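Local coordinates for uncharacterized protein (Pyrococcus abyssi, PDB 5IFF) that acts as a restriction DNA glycosylase, a tetramer that is captured here on nonspecific double-stranded DNA and probably excises adenine from its recognition sequence, at residues 29-34 / 51-56; 102-107 / 143-148; 166-171 / 183-188. The protein carries 2 engineered substitutions. All coordinates share one frame; numbering follows the deposited sequence.

Interaction 1 (29-34 / 51-56)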
loop_
_atom_site.group_PDB
_atom_site.type_symbol
_atom_site.label_atom_id
_atom_site.label_comp_id
_atom_site.label_asym_id
_atom_site.label_seq_id
_atom_site.Cartn_x
_atom_site.Cartn_y
_atom_site.Cartn_z
ATOM N N LYS A 29 25.489 4.526 1.750
ATOM C CA LYS A 29 26.908 4.525 2.095
ATOM C C LYS A 29 27.554 3.413 1.299
ATOM O O LYS A 29 27.079 2.255 1.323
ATOM C CB LYS A 29 27.110 4.329 3.601
ATOM C CG LYS A 29 28.556 4.487 4.035
ATOM C CD LYS A 29 28.693 4.338 5.550
ATOM C CE LYS A 29 30.021 4.886 6.036
ATOM N NZ LYS A 29 30.254 4.522 7.465
ATOM N N ILE A 30 28.575 3.768 0.523
ATOM C CA ILE A 30 29.342 2.790 -0.239
ATOM C C ILE A 30 30.796 2.949 0.158
ATOM O O ILE A 30 31.505 3.803 -0.381
ATOM C CB ILE A 30 29.166 2.967 -1.748
ATOM C CG1 ILE A 30 27.686 3.130 -2.078
ATOM C CG2 ILE A 30 29.817 1.793 -2.522
ATOM C CD1 ILE A 30 27.397 3.575 -3.568
ATOM N N GLU A 31 31.226 2.135 1.113
ATOM C CA GLU A 31 32.493 2.370 1.774
ATOM C C GLU A 31 33.644 2.195 0.821
ATOM O O GLU A 31 33.741 1.173 0.140
ATOM C CB GLU A 31 32.661 1.435 2.977
ATOM C CG GLU A 31 32.679 2.168 4.287
ATOM C CD GLU A 31 32.763 1.217 5.460
ATOM O OE1 GLU A 31 33.741 0.440 5.502
ATOM O OE2 GLU A 31 31.848 1.234 6.315
ATOM N N ASN A 32 34.511 3.206 0.787
ATOM C CA ASN A 32 35.573 3.310 -0.206
ATOM C C ASN A 32 35.113 2.909 -1.624
ATOM O O ASN A 32 35.847 2.257 -2.367
ATOM C CB ASN A 32 36.757 2.476 0.261
ATOM C CG ASN A 32 37.098 2.736 1.734
ATOM O OD1 ASN A 32 37.337 3.878 2.144
ATOM N ND2 ASN A 32 37.075 1.678 2.540
ATOM N N GLY A 33 33.887 3.300 -1.978
ATOM C CA GLY A 33 33.333 3.052 -3.301
ATOM C C GLY A 33 33.187 1.584 -3.697
ATOM O O GLY A 33 32.989 1.275 -4.877
ATOM N N VAL A 34 33.258 0.674 -2.721
ATOM C CA VAL A 34 33.178 -0.752 -3.010
ATOM C C VAL A 34 32.136 -1.466 -2.125
ATOM O O VAL A 34 31.864 -1.060 -0.998
ATOM C CB VAL A 34 34.568 -1.421 -2.851
ATOM C CG1 VAL A 34 35.011 -1.367 -1.417
ATOM C CG2 VAL A 34 34.547 -2.857 -3.334
ATOM N N LEU A 51 33.146 11.481 4.365
ATOM C CA LEU A 51 32.160 12.069 3.429
ATOM C C LEU A 51 32.131 11.367 2.071
ATOM O O LEU A 51 31.081 11.278 1.423
ATOM C CB LEU A 51 32.430 13.572 3.176
ATOM C CG LEU A 51 31.293 14.327 2.438
ATOM C CD1 LEU A 51 29.911 14.114 3.070
ATOM C CD2 LEU A 51 31.651 15.815 2.379
ATOM N N ARG A 52 33.299 10.932 1.606
ATOM C CA ARG A 52 33.399 10.370 0.257
ATOM C C ARG A 52 32.726 9.009 0.130
ATOM O O ARG A 52 32.596 8.507 -0.983
ATOM C CB ARG A 52 34.871 10.239 -0.165
ATOM C CG ARG A 52 35.538 9.026 0.447
ATOM C CD ARG A 52 36.845 8.624 -0.215
ATOM N NE ARG A 52 37.465 7.536 0.545
ATOM C CZ ARG A 52 38.553 6.873 0.167
ATOM N NH1 ARG A 52 39.028 5.899 0.934
ATOM N NH2 ARG A 52 39.165 7.182 -0.971
ATOM N N ASP A 53 32.341 8.394 1.265
ATOM C CA ASP A 53 31.591 7.151 1.246
ATOM C C ASP A 53 30.057 7.338 1.030
ATOM O O ASP A 53 29.305 6.348 0.937
ATOM C CB ASP A 53 31.819 6.389 2.545
ATOM C CG ASP A 53 33.268 5.944 2.715
ATOM O OD1 ASP A 53 33.964 5.766 1.678
ATOM O OD2 ASP A 53 33.687 5.787 3.872
ATOM N N TYR A 54 29.584 8.578 1.006
ATOM C CA TYR A 54 28.133 8.797 0.857
ATOM C C TYR A 54 27.737 9.218 -0.554
ATOM O O TYR A 54 28.377 10.075 -1.172
ATOM C CB TYR A 54 27.622 9.834 1.834
ATOM C CG TYR A 54 27.745 9.341 3.254
ATOM C CD1 TYR A 54 26.765 8.525 3.801
ATOM C CD2 TYR A 54 28.894 9.611 4.009
ATOM C CE1 TYR A 54 26.888 8.026 5.103
ATOM C CE2 TYR A 54 29.029 9.134 5.320
ATOM C CZ TYR A 54 28.031 8.332 5.862
ATOM O OH TYR A 54 28.155 7.822 7.152
ATOM N N TYR A 55 26.661 8.596 -1.043
ATOM C CA TYR A 55 26.172 8.850 -2.400
ATOM C C TYR A 55 24.685 9.045 -2.409
ATOM O O TYR A 55 23.953 8.486 -1.571
ATOM C CB TYR A 55 26.484 7.679 -3.344
ATOM C CG TYR A 55 27.960 7.374 -3.492
ATOM C CD1 TYR A 55 28.680 6.817 -2.439
ATOM C CD2 TYR A 55 28.614 7.631 -4.693
ATOM C CE1 TYR A 55 30.043 6.527 -2.568
ATOM C CE2 TYR A 55 29.973 7.340 -4.827
ATOM C CZ TYR A 55 30.665 6.780 -3.781
ATOM O OH TYR A 55 32.016 6.497 -3.907
ATOM N N ILE A 56 24.221 9.743 -3.422
ATOM C CA ILE A 56 22.781 9.673 -3.697
ATOM C C ILE A 56 22.576 8.566 -4.719
ATOM O O ILE A 56 23.106 8.669 -5.837
ATOM C CB ILE A 56 22.210 10.983 -4.297
ATOM C CG1 ILE A 56 22.337 12.141 -3.315
ATOM C CG2 ILE A 56 20.726 10.771 -4.636
ATOM C CD1 ILE A 56 22.195 13.460 -4.010
#

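Interaction 2 (102-107 / 143-148)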
loop_
_atom_site.group_PDB
_atom_site.type_symbol
_atom_site.label_atom_id
_atom_site.label_comp_id
_atom_site.label_asym_id
_atom_site.label_seq_id
_atom_site.Cartn_x
_atom_site.Cartn_y
_atom_site.Cartn_z
ATOM N N SER A 102 24.143 -8.734 -26.794
ATOM C CA SER A 102 24.036 -9.527 -25.573
ATOM C C SER A 102 23.793 -8.575 -24.405
ATOM O O SER A 102 24.261 -7.439 -24.431
ATOM C CB SER A 102 25.303 -10.346 -25.354
ATOM O OG SER A 102 25.199 -11.028 -24.133
ATOM N N TYR A 103 23.055 -9.032 -23.399
ATOM C CA TYR A 103 22.513 -8.134 -22.383
ATOM C C TYR A 103 22.704 -8.683 -20.994
ATOM O O TYR A 103 22.818 -9.901 -20.821
ATOM C CB TYR A 103 21.014 -7.894 -22.638
ATOM C CG TYR A 103 20.782 -7.437 -24.067
ATOM C CD1 TYR A 103 20.961 -6.108 -24.423
ATOM C CD2 TYR A 103 20.421 -8.344 -25.060
ATOM C CE1 TYR A 103 20.789 -5.683 -25.778
ATOM C CE2 TYR A 103 20.220 -7.939 -26.367
ATOM C CZ TYR A 103 20.402 -6.600 -26.717
ATOM O OH TYR A 103 20.242 -6.176 -28.021
ATOM N N LEU A 104 22.664 -7.795 -20.006
ATOM C CA LEU A 104 22.765 -8.236 -18.625
ATOM C C LEU A 104 21.662 -9.250 -18.288
ATOM O O LEU A 104 21.937 -10.301 -17.707
ATOM C CB LEU A 104 22.700 -7.049 -17.684
ATOM C CG LEU A 104 23.070 -7.540 -16.274
ATOM C CD1 LEU A 104 24.559 -7.883 -16.167
ATOM C CD2 LEU A 104 22.614 -6.574 -15.251
ATOM N N GLU A 105 20.419 -8.962 -18.692
ATOM C CA GLU A 105 19.307 -9.916 -18.486
ATOM C C GLU A 105 19.592 -11.310 -19.066
ATOM O O GLU A 105 19.147 -12.298 -18.490
ATOM C CB GLU A 105 17.992 -9.356 -19.069
ATOM C CG GLU A 105 17.351 -8.310 -18.131
ATOM C CD GLU A 105 15.951 -7.869 -18.554
ATOM O OE1 GLU A 105 15.299 -8.616 -19.337
ATOM O OE2 GLU A 105 15.523 -6.766 -18.129
ATOM N N ASP A 106 20.369 -11.411 -20.150
ATOM C CA ASP A 106 20.730 -12.726 -20.695
ATOM C C ASP A 106 21.525 -13.620 -19.716
ATOM O O ASP A 106 21.491 -14.851 -19.825
ATOM C CB ASP A 106 21.543 -12.600 -21.971
ATOM C CG ASP A 106 20.789 -11.859 -23.103
ATOM O OD1 ASP A 106 19.552 -11.695 -23.024
ATOM O OD2 ASP A 106 21.462 -11.439 -24.071
ATOM N N LYS A 107 22.238 -12.998 -18.786
ATOM C CA LYS A 107 23.094 -13.708 -17.856
ATOM C C LYS A 107 22.260 -14.403 -16.812
ATOM O O LYS A 107 22.522 -15.543 -16.448
ATOM C CB LYS A 107 24.076 -12.752 -17.185
ATOM C CG LYS A 107 25.231 -12.382 -18.060
ATOM C CD LYS A 107 26.095 -11.317 -17.421
ATOM C CE LYS A 107 27.274 -11.946 -16.698
ATOM N NZ LYS A 107 28.265 -12.549 -17.643
ATOM N N ILE A 143 24.016 -1.592 -13.039
ATOM C CA ILE A 143 22.839 -2.297 -13.551
ATOM C C ILE A 143 22.678 -3.589 -12.772
ATOM O O ILE A 143 23.621 -4.356 -12.605
ATOM C CB ILE A 143 22.940 -2.607 -15.053
ATOM C CG1 ILE A 143 23.554 -1.400 -15.793
ATOM C CG2 ILE A 143 21.536 -3.004 -15.646
ATOM C CD1 ILE A 143 24.223 -1.752 -17.104
ATOM N N VAL A 144 21.507 -3.794 -12.211
ATOM C CA VAL A 144 21.321 -4.993 -11.386
ATOM C C VAL A 144 20.054 -5.695 -11.867
ATOM O O VAL A 144 19.289 -5.123 -12.661
ATOM C CB VAL A 144 21.187 -4.641 -9.912
ATOM C CG1 VAL A 144 22.494 -4.019 -9.396
ATOM C CG2 VAL A 144 20.047 -3.649 -9.750
ATOM N N LEU A 145 19.857 -6.917 -11.404
ATOM C CA LEU A 145 18.685 -7.702 -11.772
ATOM C C LEU A 145 17.793 -7.914 -10.562
ATOM O O LEU A 145 18.278 -7.983 -9.418
ATOM C CB LEU A 145 19.082 -9.058 -12.346
ATOM C CG LEU A 145 19.907 -9.007 -13.635
ATOM C CD1 LEU A 145 20.054 -10.454 -14.132
ATOM C CD2 LEU A 145 19.318 -8.084 -14.712
ATOM N N LYS A 146 16.491 -8.007 -10.835
ATOM C CA LYS A 146 15.480 -8.400 -9.846
ATOM C C LYS A 146 14.548 -9.439 -10.479
ATOM O O LYS A 146 14.289 -9.397 -11.682
ATOM C CB LYS A 146 14.691 -7.179 -9.356
ATOM C CG LYS A 146 13.816 -7.451 -8.131
ATOM C CD LYS A 146 13.950 -6.311 -7.094
ATOM C CE LYS A 146 13.442 -6.722 -5.717
ATOM N NZ LYS A 146 13.741 -5.664 -4.714
ATOM N N HIS A 147 14.070 -10.400 -9.692
ATOM C CA HIS A 147 13.089 -11.330 -10.235
ATOM C C HIS A 147 11.846 -10.546 -10.583
ATOM O O HIS A 147 11.522 -9.570 -9.899
ATOM C CB HIS A 147 12.772 -12.453 -9.253
ATOM C CG HIS A 147 13.723 -13.598 -9.351
ATOM N ND1 HIS A 147 14.576 -13.955 -8.325
ATOM C CD2 HIS A 147 13.978 -14.456 -10.367
ATOM C CE1 HIS A 147 15.301 -14.992 -8.700
ATOM N NE2 HIS A 147 14.958 -15.316 -9.937
ATOM N N LYS A 148 11.180 -10.930 -11.670
ATOM C CA LYS A 148 9.962 -10.227 -12.035
ATOM C C LYS A 148 8.883 -10.587 -11.023
ATOM O O LYS A 148 8.875 -11.693 -10.492
ATOM C CB LYS A 148 9.520 -10.565 -13.446
ATOM C CG LYS A 148 10.448 -10.086 -14.524
ATOM C CD LYS A 148 9.905 -10.487 -15.875
ATOM C CE LYS A 148 8.753 -9.594 -16.294
ATOM N NZ LYS A 148 9.186 -8.189 -16.580
#

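Interaction 3 (166-171 / 183-188)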
loop_
_atom_site.group_PDB
_atom_site.type_symbol
_atom_site.label_atom_id
_atom_site.label_comp_id
_atom_site.label_asym_id
_atom_site.label_seq_id
_atom_site.Cartn_x
_atom_site.Cartn_y
_atom_site.Cartn_z
ATOM N N ASN A 166 29.750 15.970 -4.712
ATOM C CA ASN A 166 29.513 16.539 -6.047
ATOM C C ASN A 166 28.234 17.342 -6.176
ATOM O O ASN A 166 27.891 17.756 -7.285
ATOM C CB ASN A 166 29.486 15.456 -7.155
ATOM C CG ASN A 166 30.859 14.912 -7.447
ATOM O OD1 ASN A 166 31.811 15.267 -6.777
ATOM N ND2 ASN A 166 30.960 14.032 -8.408
ATOM N N VAL A 167 27.543 17.586 -5.069
ATOM C CA VAL A 167 26.315 18.368 -5.146
ATOM C C VAL A 167 26.447 19.698 -4.414
ATOM O O VAL A 167 27.388 19.875 -3.655
ATOM C CB VAL A 167 25.108 17.582 -4.544
ATOM C CG1 VAL A 167 24.928 16.313 -5.348
ATOM C CG2 VAL A 167 25.294 17.331 -3.067
ATOM N N GLU A 168 25.484 20.601 -4.622
ATOM C CA GLU A 168 25.465 21.908 -3.956
ATOM C C GLU A 168 24.123 22.133 -3.276
ATOM O O GLU A 168 23.094 21.645 -3.749
ATOM C CB GLU A 168 25.675 23.067 -4.942
ATOM C CG GLU A 168 26.753 22.912 -5.995
ATOM C CD GLU A 168 26.813 24.155 -6.918
ATOM O OE1 GLU A 168 26.609 25.286 -6.419
ATOM O OE2 GLU A 168 27.050 24.006 -8.135
ATOM N N PRO A 169 24.101 22.914 -2.206
ATOM C CA PRO A 169 25.230 23.494 -1.462
ATOM C C PRO A 169 26.054 22.388 -0.786
ATOM O O PRO A 169 25.475 21.416 -0.282
ATOM C CB PRO A 169 24.549 24.382 -0.418
ATOM C CG PRO A 169 23.164 24.621 -0.941
ATOM C CD PRO A 169 22.803 23.383 -1.694
ATOM N N SER A 170 27.379 22.539 -0.782
ATOM C CA SER A 170 28.273 21.588 -0.130
ATOM C C SER A 170 27.711 21.004 1.176
ATOM O O SER A 170 27.245 21.719 2.052
ATOM C CB SER A 170 29.626 22.248 0.175
ATOM O OG SER A 170 30.370 21.461 1.073
ATOM N N LEU A 171 27.727 19.680 1.258
ATOM C CA LEU A 171 27.215 18.989 2.456
ATOM C C LEU A 171 28.297 18.758 3.523
ATOM O O LEU A 171 27.977 18.410 4.676
ATOM C CB LEU A 171 26.601 17.672 2.052
ATOM C CG LEU A 171 25.214 17.877 1.436
ATOM C CD1 LEU A 171 24.861 16.669 0.685
ATOM C CD2 LEU A 171 24.232 18.176 2.583
ATOM N N LYS A 183 21.494 20.390 -5.506
ATOM C CA LYS A 183 21.603 20.690 -6.930
ATOM C C LYS A 183 22.827 19.962 -7.501
ATOM O O LYS A 183 23.918 19.994 -6.914
ATOM C CB LYS A 183 21.696 22.211 -7.125
ATOM C CG LYS A 183 21.900 22.607 -8.575
ATOM C CD LYS A 183 21.647 24.102 -8.831
ATOM C CE LYS A 183 22.868 24.964 -8.562
ATOM N NZ LYS A 183 22.684 26.312 -9.191
ATOM N N TYR A 184 22.638 19.298 -8.635
ATOM C CA TYR A 184 23.680 18.514 -9.266
ATOM C C TYR A 184 23.786 18.843 -10.757
ATOM O O TYR A 184 22.809 18.669 -11.510
ATOM C CB TYR A 184 23.369 17.014 -9.085
ATOM C CG TYR A 184 24.323 16.117 -9.828
ATOM C CD1 TYR A 184 25.670 16.080 -9.494
ATOM C CD2 TYR A 184 23.871 15.292 -10.853
ATOM C CE1 TYR A 184 26.563 15.268 -10.199
ATOM C CE2 TYR A 184 24.758 14.466 -11.551
ATOM C CZ TYR A 184 26.090 14.444 -11.205
ATOM O OH TYR A 184 26.959 13.625 -11.914
ATOM N N GLU A 185 24.979 19.233 -11.213
ATOM C CA GLU A 185 25.149 19.533 -12.631
ATOM C C GLU A 185 25.453 18.215 -13.306
ATOM O O GLU A 185 26.350 17.482 -12.883
ATOM C CB GLU A 185 26.265 20.574 -12.846
ATOM C CG GLU A 185 26.029 21.867 -12.030
ATOM C CD GLU A 185 27.150 22.935 -12.152
ATOM O OE1 GLU A 185 28.294 22.574 -12.482
ATOM O OE2 GLU A 185 26.863 24.136 -11.930
ATOM N N VAL A 186 24.677 17.884 -14.334
ATOM C CA VAL A 186 24.805 16.572 -14.960
ATOM C C VAL A 186 25.887 16.666 -16.010
ATOM O O VAL A 186 25.739 17.423 -16.950
ATOM C CB VAL A 186 23.467 16.116 -15.632
ATOM C CG1 VAL A 186 23.634 14.704 -16.315
ATOM C CG2 VAL A 186 22.330 16.100 -14.594
ATOM N N PRO A 187 26.971 15.889 -15.857
ATOM C CA PRO A 187 28.027 15.846 -16.861
ATOM C C PRO A 187 27.519 15.184 -18.158
ATOM O O PRO A 187 26.792 14.189 -18.059
ATOM C CB PRO A 187 29.102 14.986 -16.192
ATOM C CG PRO A 187 28.697 14.871 -14.735
ATOM C CD PRO A 187 27.204 14.895 -14.814
ATOM N N VAL A 188 27.906 15.684 -19.342
ATOM C CA VAL A 188 27.540 14.936 -20.557
ATOM C C VAL A 188 27.935 13.468 -20.553
ATOM O O VAL A 188 27.184 12.662 -21.050
ATOM C CB VAL A 188 28.162 15.504 -21.854
ATOM C CG1 VAL A 188 27.405 14.971 -23.016
ATOM C CG2 VAL A 188 28.054 16.953 -21.902
HETATM O O HOH W 1 27.341 19.346 -9.549
#

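Interaction 1 (29-34 / 51-56)
Lys-29 and Tyr-54 form an antiparallel, non-hydrogen-bonded pair with CA atoms 4.6 Å apart, and beside it Ile-30 N donates to Asp-53 O at 2.7 Å, nearly straight at 160°. The antiparallel pairing of 25-29 with 54-59 ends here, in a loop of consecutive turns (Gly-33 N to Ile-30 O, Val-34 N to Glu-31 O) where Asn-32 and Gly-33 both have positive phi. The carboxylate of Asp-53 holds this loop: its OD1 accepts Asn-32 N at 2.8 Å, met from well above the carboxylate plane, while OD2 lies against Glu-31 CG. With chi1 at -65°, CG of Asp-53 sits beside its own backbone N, which turns the carboxylate to the loop. Replacing the aspartate by alanine removes OD1, and Asn-32 N would probably be left without its acceptor and the turn free to shift. A weak bond of 2.9 Å runs from Arg-52 NH1 to Asn-32 OD1, amide and guanidinium planes steeply inclined; the same NH1 also forms a salt bridge with Glu-49. Two tyrosines receive aliphatic chains. The extended Lys-29 side chain runs obliquely over one face of Tyr-54, with CE 3.7 Å from its OH. Ile-30 CD1 makes a CH-pi contact over the face of Tyr-55, 4.0 Å from the ring centroid, and Tyr-55 OH approaches Gly-33 CA at 3.7 Å. Strand 25-29 lies between 38-39 and 54-59, and the latter pairs with 154-163, whose Cys-161 touches both Ile-30 and Tyr-55.

Interaction 2 (102-107 / 143-148)
Leu-104 O accepts Lys-107 N at 2.9 Å, a bond of the short helix 104-107, and Leu-145 CD1 from strand 140-147 comes to 4.0 Å from that same oxygen. The contact itself centres on one methyl group. Leu-104 CD2 enters between two side chains that point to it from alternate positions of the strand, Ile-143 CG2 at 3.8 Å and Leu-145 CD2 at 3.7 Å, and also reaches Ile-143 O at 3.6 Å. A chi1 of -170°, with CG opposite the backbone N, directs this branch at the strand. The two leucines meet obliquely. Leu-145 CD2 also touches Glu-105 CG at 4.0 Å, using only the aliphatic part of that side chain, since the carboxylate leads away from the leucine and its OE2 is hydrogen-bonded to Ser-156 OG on strand 154-163. At the start of the helix, Asp-106 OD2 accepts Tyr-103 N from above its carboxylate plane. Further apolar cover comes from Pro-129, which touches both leucines, and from Ile-123 of the second subunit, which packs on Leu-104. Ile-143 in turn adjoins Val-158, part of the adenine-binding site of this protein, though no adenine is bound to this chain. Methyl and methylene surfaces carry the contact between the two segments, so helix and strand are joined by van der Waals contact of apolar groups, with directional bonds left to the surroundings.

Interaction 3 (166-171 / 183-188)
A single antiparallel beta bridge joins Glu-168 to Lys-183, adding one rung from loop 166-171 to strand 181-186 on the side away from strand 11-17. Backbone bonds define it: Glu-168 N gives to Lys-183 O at 2.8 Å, and Lys-183 N gives to Glu-168 O at 2.7 Å, both in the carbonyl plane. The bridge stops at the cis peptide before Pro-169, where the loop turns off. One water extends the link, donating to Asn-166 O and accepting from Glu-185 N at 2.9 Å. Among charges, Glu-168 OE2 comes within 3.8 Å of Glu-185 OE2, the carboxylate planes 67° apart; the salt bridge of Glu-185 to Lys-11 probably eases this repulsion. Apolar contact is slight, Val-167 CG1 resting 4.1 Å from Tyr-184 CB while both side chains pack on Ile-162. Chi1 of 174° places the Tyr-184 ring alongside Asn-166, and Glu-139 OE2 takes hydrogen bonds from both Tyr-184 OH and Asn-166 ND2, which also donates to Ser-137 O. Asn-166 O, already bonded to the water, lies in the plane of the tyrosine ring at its edge, 3.6 Å from CD1.

Overall arrangement
From the N terminus the contacts come in series, none nested or crossed. Interaction 1 closes the loop that leaves strand 25-29 and returns as strand 54-59. Interaction 2 spans a longer excursion, setting helix 104-107 on strand 140-147 of the same curved sheet, near the second subunit. Interaction 3 closes the loop between strands 154-163 and 181-186 and ties it to the three-stranded sheet. Interactions 1 and 3 touch where Ile-56 CD1 packs on Val-167 CG1, 4.2 Å apart, so strand 54-59 touches the loop that is bridged to strand 181-186. Interactions 2 and 3 lie on opposite sides of the chain's centre, about 30 Å between their centres.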